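Local atomic coordinates of HAD superfamily hydrolase (Brucella suis biovar 1, PDB entry 6NQ4), a protein that probably acts as a phosphatase of the haloacid dehalogenase-like superfamily and binds a sodium ion in the crystal. Residues M185-P190 against G267-A272; D154-T159 against R191-A196. All coordinates share one frame; numbering follows the deposited sequence.

Contact 1: residues M185-P190 against G267-A272; sequences MVERGP and GGVHAA
Val186 and Ala271 bring the two backbones together, their CA atoms 4.9 Å apart, where strand 185-188 passes the loop that follows strand 261-265 of the six-stranded parallel sheet. At Ala271 this loop turns into a 3-10 segment, and the strand meets it without sheet pairing. The methyl of Ala271 points at the strand backbone and fits against it, with CB 3.6 Å from Val186 CA and equally close to Met185 O. Beside it two carbonyls crowd together, Met185 O standing 3.3 Å from Ala271 O, an approach of two acceptors that brings no attraction of its own. Met185 adds its CB against Ala271 O, while the thioether leads away toward Leu192 and Trp194 of the neighbouring strand. Glu187 behaves differently. Its CG lies between the backbone N and the carbonyl carbon (chi1 59°), and a bend at chi2 turns the carboxylate back to the loop. There OE2 touches the branch point of Val269, 3.5 Å from its CB, and OE1 comes near the methyl of Ala271. His270 ND1 bonds to the carbonyl of Asp246, which belongs to the sodium site with Asp42 and Trp44; Trp44 also touches Val186 and Glu187. The antiparallel hairpin 185-188/191-194 thus packs on a loop of the HAD core beside sodium-site residues, consistent with a place where the smaller domain, built on the five-stranded sheet, meets that core. The polar connection runs through a water, from Glu187 OE2 at 2.6 Å to Ala271 N at 3.1 Å: it gives the buried carboxylate oxygen a donor and the amide at the start of the 3-10 turn an acceptor, while methyl and backbone contacts supply the close fit.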
loop_
_atom_site.group_PDB
_atom_site.type_symbol
_atom_site.label_atom_id
_atom_site.label_comp_id
_atom_site.label_asym_id
_atom_site.label_seq_id
_atom_site.Cartn_x
_atom_site.Cartn_y
_atom_site.Cartn_z
ATOM N N MET A 185 -9.012 0.871 5.366
ATOM C CA MET A 185 -9.932 0.065 4.567
ATOM C C MET A 185 -9.408 0.018 3.147
ATOM O O MET A 185 -8.538 0.803 2.757
ATOM C CB MET A 185 -11.366 0.633 4.533
ATOM C CG MET A 185 -11.967 0.846 5.913
ATOM S SD MET A 185 -13.770 0.994 5.884
ATOM C CE MET A 185 -14.198 -0.761 5.944
ATOM N N VAL A 186 -9.952 -0.919 2.375
ATOM C CA VAL A 186 -9.681 -1.025 0.947
ATOM C C VAL A 186 -10.969 -1.434 0.256
ATOM O O VAL A 186 -11.839 -2.081 0.849
ATOM C CB VAL A 186 -8.546 -2.049 0.658
ATOM C CG1 VAL A 186 -9.000 -3.474 0.954
ATOM C CG2 VAL A 186 -8.008 -1.932 -0.780
ATOM N N GLU A 187 -11.098 -1.054 -0.998
ATOM C CA GLU A 187 -12.238 -1.531 -1.758
ATOM C C GLU A 187 -12.007 -2.963 -2.231
ATOM O O GLU A 187 -10.867 -3.417 -2.428
ATOM C CB GLU A 187 -12.530 -0.613 -2.943
ATOM C CG GLU A 187 -11.369 -0.488 -3.907
ATOM C CD GLU A 187 -10.491 0.697 -3.576
ATOM O OE1 GLU A 187 -9.481 0.515 -2.836
ATOM O OE2 GLU A 187 -10.839 1.821 -4.044
ATOM N N ARG A 188 -13.097 -3.683 -2.382
ATOM C CA ARG A 188 -13.090 -5.003 -3.008
ATOM C C ARG A 188 -14.376 -5.059 -3.819
ATOM O O ARG A 188 -15.456 -5.323 -3.273
ATOM C CB ARG A 188 -13.016 -6.125 -1.980
ATOM C CG ARG A 188 -12.679 -7.479 -2.624
ATOM C CD ARG A 188 -12.437 -8.540 -1.548
ATOM N NE ARG A 188 -11.190 -8.290 -0.835
ATOM C CZ ARG A 188 -10.917 -8.759 0.378
ATOM N NH1 ARG A 188 -11.803 -9.510 1.010
ATOM N NH2 ARG A 188 -9.760 -8.476 0.955
ATOM N N GLY A 189 -14.268 -4.734 -5.105
ATOM C CA GLY A 189 -15.443 -4.480 -5.896
ATOM C C GLY A 189 -16.266 -3.414 -5.204
ATOM O O GLY A 189 -15.749 -2.357 -4.828
ATOM N N PRO A 190 -17.550 -3.704 -4.961
ATOM C CA PRO A 190 -18.434 -2.720 -4.327
ATOM C C PRO A 190 -18.283 -2.624 -2.821
ATOM O O PRO A 190 -18.889 -1.725 -2.224
ATOM C CB PRO A 190 -19.833 -3.259 -4.670
ATOM C CG PRO A 190 -19.629 -4.752 -4.650
ATOM C CD PRO A 190 -18.268 -4.942 -5.308
ATOM N N GLY A 267 -11.795 11.289 -7.931
ATOM C CA GLY A 267 -12.976 10.458 -8.008
ATOM C C GLY A 267 -12.832 9.073 -7.413
ATOM O O GLY A 267 -13.772 8.270 -7.483
ATOM N N GLY A 268 -11.686 8.763 -6.808
ATOM C CA GLY A 268 -11.512 7.472 -6.183
ATOM C C GLY A 268 -12.361 7.300 -4.937
ATOM O O GLY A 268 -12.966 8.239 -4.416
ATOM N N VAL A 269 -12.391 6.058 -4.449
ATOM C CA VAL A 269 -13.093 5.761 -3.206
ATOM C C VAL A 269 -12.396 6.424 -2.028
ATOM O O VAL A 269 -13.042 6.782 -1.033
ATOM C CB VAL A 269 -13.213 4.236 -3.011
ATOM C CG1 VAL A 269 -13.839 3.905 -1.667
ATOM C CG2 VAL A 269 -14.004 3.612 -4.153
ATOM N N HIS A 270 -11.078 6.601 -2.103
ATOM C CA HIS A 270 -10.308 7.079 -0.954
ATOM C C HIS A 270 -10.445 6.129 0.231
ATOM O O HIS A 270 -10.507 6.569 1.380
ATOM C CB HIS A 270 -10.658 8.520 -0.556
ATOM C CG HIS A 270 -10.931 9.421 -1.715
ATOM N ND1 HIS A 270 -10.002 9.681 -2.699
ATOM C CD2 HIS A 270 -12.034 10.136 -2.039
ATOM C CE1 HIS A 270 -10.524 10.507 -3.588
ATOM N NE2 HIS A 270 -11.756 10.803 -3.207
ATOM N N ALA A 271 -10.465 4.813 -0.060
ATOM C CA ALA A 271 -10.687 3.817 0.985
ATOM C C ALA A 271 -9.663 3.935 2.108
ATOM O O ALA A 271 -9.993 3.732 3.282
ATOM C CB ALA A 271 -10.689 2.408 0.386
ATOM N N ALA A 272 -8.406 4.246 1.773
ATOM C CA ALA A 272 -7.381 4.352 2.803
ATOM C C ALA A 272 -7.627 5.502 3.771
ATOM O O ALA A 272 -7.035 5.516 4.859
ATOM C CB ALA A 272 -5.993 4.512 2.164
HETATM O O HOH W 1 -9.573 3.703 -2.761
#

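Contact 2: residues D154-T159 against R191-A196; sequences DDEVET and RLIWCA. With EDO (1,2-ethanediol), chain F.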
loop_
_atom_site.group_PDB
_atom_site.type_symbol
_atom_site.label_atom_id
_atom_site.label_comp_id
_atom_site.label_asym_id
_atom_site.label_seq_id
_atom_site.Cartn_x
_atom_site.Cartn_y
_atom_site.Cartn_z
ATOM N N ASP A 154 -10.387 -13.153 8.856
ATOM C CA ASP A 154 -11.438 -13.337 7.849
ATOM C C ASP A 154 -12.072 -11.969 7.620
ATOM O O ASP A 154 -13.043 -11.590 8.291
ATOM C CB ASP A 154 -12.467 -14.375 8.266
ATOM C CG ASP A 154 -13.543 -14.580 7.200
ATOM O OD1 ASP A 154 -13.586 -13.793 6.222
ATOM O OD2 ASP A 154 -14.339 -15.530 7.317
ATOM N N ASP A 155 -11.535 -11.244 6.651
ATOM C CA ASP A 155 -11.911 -9.852 6.466
ATOM C C ASP A 155 -13.243 -9.669 5.759
ATOM O O ASP A 155 -13.676 -8.527 5.572
ATOM C CB ASP A 155 -10.789 -9.071 5.772
ATOM C CG ASP A 155 -10.520 -9.530 4.344
ATOM O OD1 ASP A 155 -11.319 -10.298 3.749
ATOM O OD2 ASP A 155 -9.476 -9.092 3.808
ATOM N N GLU A 156 -13.906 -10.749 5.352
ATOM C CA GLU A 156 -15.241 -10.591 4.792
ATOM C C GLU A 156 -16.323 -10.574 5.857
ATOM O O GLU A 156 -17.441 -10.139 5.572
ATOM C CB GLU A 156 -15.531 -11.668 3.737
ATOM C CG GLU A 156 -14.690 -11.546 2.465
ATOM C CD GLU A 156 -15.175 -10.461 1.494
ATOM O OE1 GLU A 156 -16.193 -9.782 1.772
ATOM O OE2 GLU A 156 -14.536 -10.291 0.430
ATOM N N VAL A 157 -16.022 -11.008 7.079
ATOM C CA VAL A 157 -17.037 -11.052 8.129
ATOM C C VAL A 157 -16.626 -10.355 9.415
ATOM O O VAL A 157 -17.504 -10.002 10.224
ATOM C CB VAL A 157 -17.499 -12.497 8.427
ATOM C CG1 VAL A 157 -17.874 -13.221 7.149
ATOM C CG2 VAL A 157 -16.429 -13.252 9.187
ATOM N N GLU A 158 -15.342 -10.140 9.672
ATOM C CA GLU A 158 -14.878 -9.604 10.941
ATOM C C GLU A 158 -14.718 -8.094 10.864
ATOM O O GLU A 158 -14.595 -7.510 9.785
ATOM C CB GLU A 158 -13.535 -10.242 11.311
ATOM C CG GLU A 158 -13.651 -11.742 11.560
ATOM C CD GLU A 158 -12.312 -12.446 11.673
ATOM O OE1 GLU A 158 -11.255 -11.831 11.368
ATOM O OE2 GLU A 158 -12.330 -13.644 12.059
ATOM N N THR A 159 -14.704 -7.464 12.031
ATOM C CA THR A 159 -14.479 -6.032 12.163
ATOM C C THR A 159 -13.431 -5.795 13.232
ATOM O O THR A 159 -13.088 -6.703 13.995
ATOM C CB THR A 159 -15.776 -5.327 12.577
ATOM O OG1 THR A 159 -16.058 -5.629 13.949
ATOM C CG2 THR A 159 -16.940 -5.743 11.692
ATOM N N ARG A 191 -17.537 -3.526 -2.190
ATOM C CA ARG A 191 -17.447 -3.590 -0.739
ATOM C C ARG A 191 -16.269 -2.760 -0.222
ATOM O O ARG A 191 -15.303 -2.483 -0.945
ATOM C CB ARG A 191 -17.289 -5.053 -0.290
ATOM C CG ARG A 191 -18.532 -5.907 -0.568
ATOM C CD ARG A 191 -18.456 -7.359 -0.046
ATOM N NE ARG A 191 -17.253 -8.079 -0.484
ATOM C CZ ARG A 191 -17.015 -8.484 -1.728
ATOM N NH1 ARG A 191 -17.893 -8.252 -2.699
ATOM N NH2 ARG A 191 -15.885 -9.120 -2.003
ATOM N N LEU A 192 -16.356 -2.367 1.052
ATOM C CA LEU A 192 -15.222 -1.835 1.809
ATOM C C LEU A 192 -14.805 -2.875 2.838
ATOM O O LEU A 192 -15.661 -3.438 3.541
ATOM C CB LEU A 192 -15.568 -0.507 2.494
ATOM C CG LEU A 192 -15.719 0.670 1.526
ATOM C CD1 LEU A 192 -16.446 1.844 2.168
ATOM C CD2 LEU A 192 -14.345 1.088 1.066
ATOM N N ILE A 193 -13.502 -3.147 2.899
ATOM C CA ILE A 193 -12.931 -4.229 3.689
ATOM C C ILE A 193 -11.918 -3.637 4.661
ATOM O O ILE A 193 -11.062 -2.837 4.264
ATOM C CB ILE A 193 -12.227 -5.223 2.746
ATOM C CG1 ILE A 193 -13.193 -5.748 1.674
ATOM C CG2 ILE A 193 -11.598 -6.354 3.525
ATOM C CD1 ILE A 193 -14.329 -6.574 2.223
ATOM N N TRP A 194 -11.966 -4.087 5.915
ATOM C CA TRP A 194 -11.009 -3.623 6.911
ATOM C C TRP A 194 -9.629 -4.214 6.641
ATOM O O TRP A 194 -9.511 -5.385 6.267
ATOM C CB TRP A 194 -11.457 -4.061 8.306
ATOM C CG TRP A 194 -12.708 -3.384 8.751
ATOM C CD1 TRP A 194 -13.944 -3.952 8.881
ATOM C CD2 TRP A 194 -12.850 -2.012 9.116
ATOM N NE1 TRP A 194 -14.852 -3.008 9.291
ATOM C CE2 TRP A 194 -14.207 -1.811 9.463
ATOM C CE3 TRP A 194 -11.970 -0.933 9.183
ATOM C CZ2 TRP A 194 -14.705 -0.565 9.862
ATOM C CZ3 TRP A 194 -12.466 0.303 9.583
ATOM C CH2 TRP A 194 -13.819 0.476 9.922
ATOM N N CYS A 195 -8.590 -3.412 6.865
ATOM C CA CYS A 195 -7.210 -3.812 6.612
ATOM C C CYS A 195 -6.395 -3.791 7.900
ATOM O O CYS A 195 -6.850 -3.354 8.959
ATOM C CB CYS A 195 -6.558 -2.863 5.613
ATOM S SG CYS A 195 -7.305 -2.846 3.992
ATOM N N ALA A 196 -5.136 -4.223 7.777
ATOM C CA ALA A 196 -4.240 -4.301 8.926
ATOM C C ALA A 196 -4.102 -2.959 9.628
ATOM O O ALA A 196 -3.938 -2.917 10.852
ATOM C CB ALA A 196 -2.864 -4.775 8.472
HETATM C C1 EDO F . -16.288 -6.909 6.666
HETATM O O1 EDO F . -16.484 -6.597 8.052
HETATM C C2 EDO F . -15.342 -5.876 6.064
HETATM O O2 EDO F . -13.972 -6.157 6.443
HETATM O O HOH W 2 -7.791 -7.548 6.216
#
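Asp155 and Trp194 mark the closest backbone approach, 6.3 Å between CA atoms. The irregular loop 154-159 meets strand 191-194 through side chains and a bound 1,2-ethanediol. Arg191 grips Glu156 side-on: Arg191 NE donates to the syn lone pair of Glu156 OE1 at 3.0 Å (138° at the hydrogen), and NH2 donates to OE2, also at 3.0 Å, on its syn side but somewhat out of the carboxylate plane. The side chains cross at about a right angle, with carboxylate and guanidinium planes 41° apart. Next to this salt bridge, Ile193 CG2 packs 3.5 Å from Asp155 CG, and its CD1 lies near Glu156 OE1. The diol, probably from the crystallisation liquor, sits beside Trp194 and joins the two segments: Trp194 N donates almost straight to its O2 at 2.9 Å, O2 donates to Asp155 O, and O1 to Glu158 O at 2.7 Å. An Asx turn, Asp154 OD1 accepting from Glu156 N, shapes the loop. Arg188 bridges to both Asp155 and Glu156, and Arg191 NH2 has a second partner in Glu51. The loop leads from strand 146-149 to helix 164-172 along one flank of the two-stranded hairpin, strand 185-188 pairing with 191-194.

Contacts 1 and 2 use the two strands of one antiparallel hairpin, joined by a probable Val186 O to Ile193 N hydrogen bond, and their centres lie about 12 Å apart. Contact 1 is buried and ties strand 185-188 to a loop leaving the six-stranded parallel sheet, beside residues of the sodium site; it relies on methyl packing, backbone approach and one bridging water. Contact 2 lies at the surface and fastens strand 191-194 to a loop that follows a strand of the five-stranded sheet; it combines a salt bridge with packing of Ile193 and Trp194 and a bound diol. Arg188 of the first strand also ties the hairpin to that second loop, so the hairpin connects loops of both sheets.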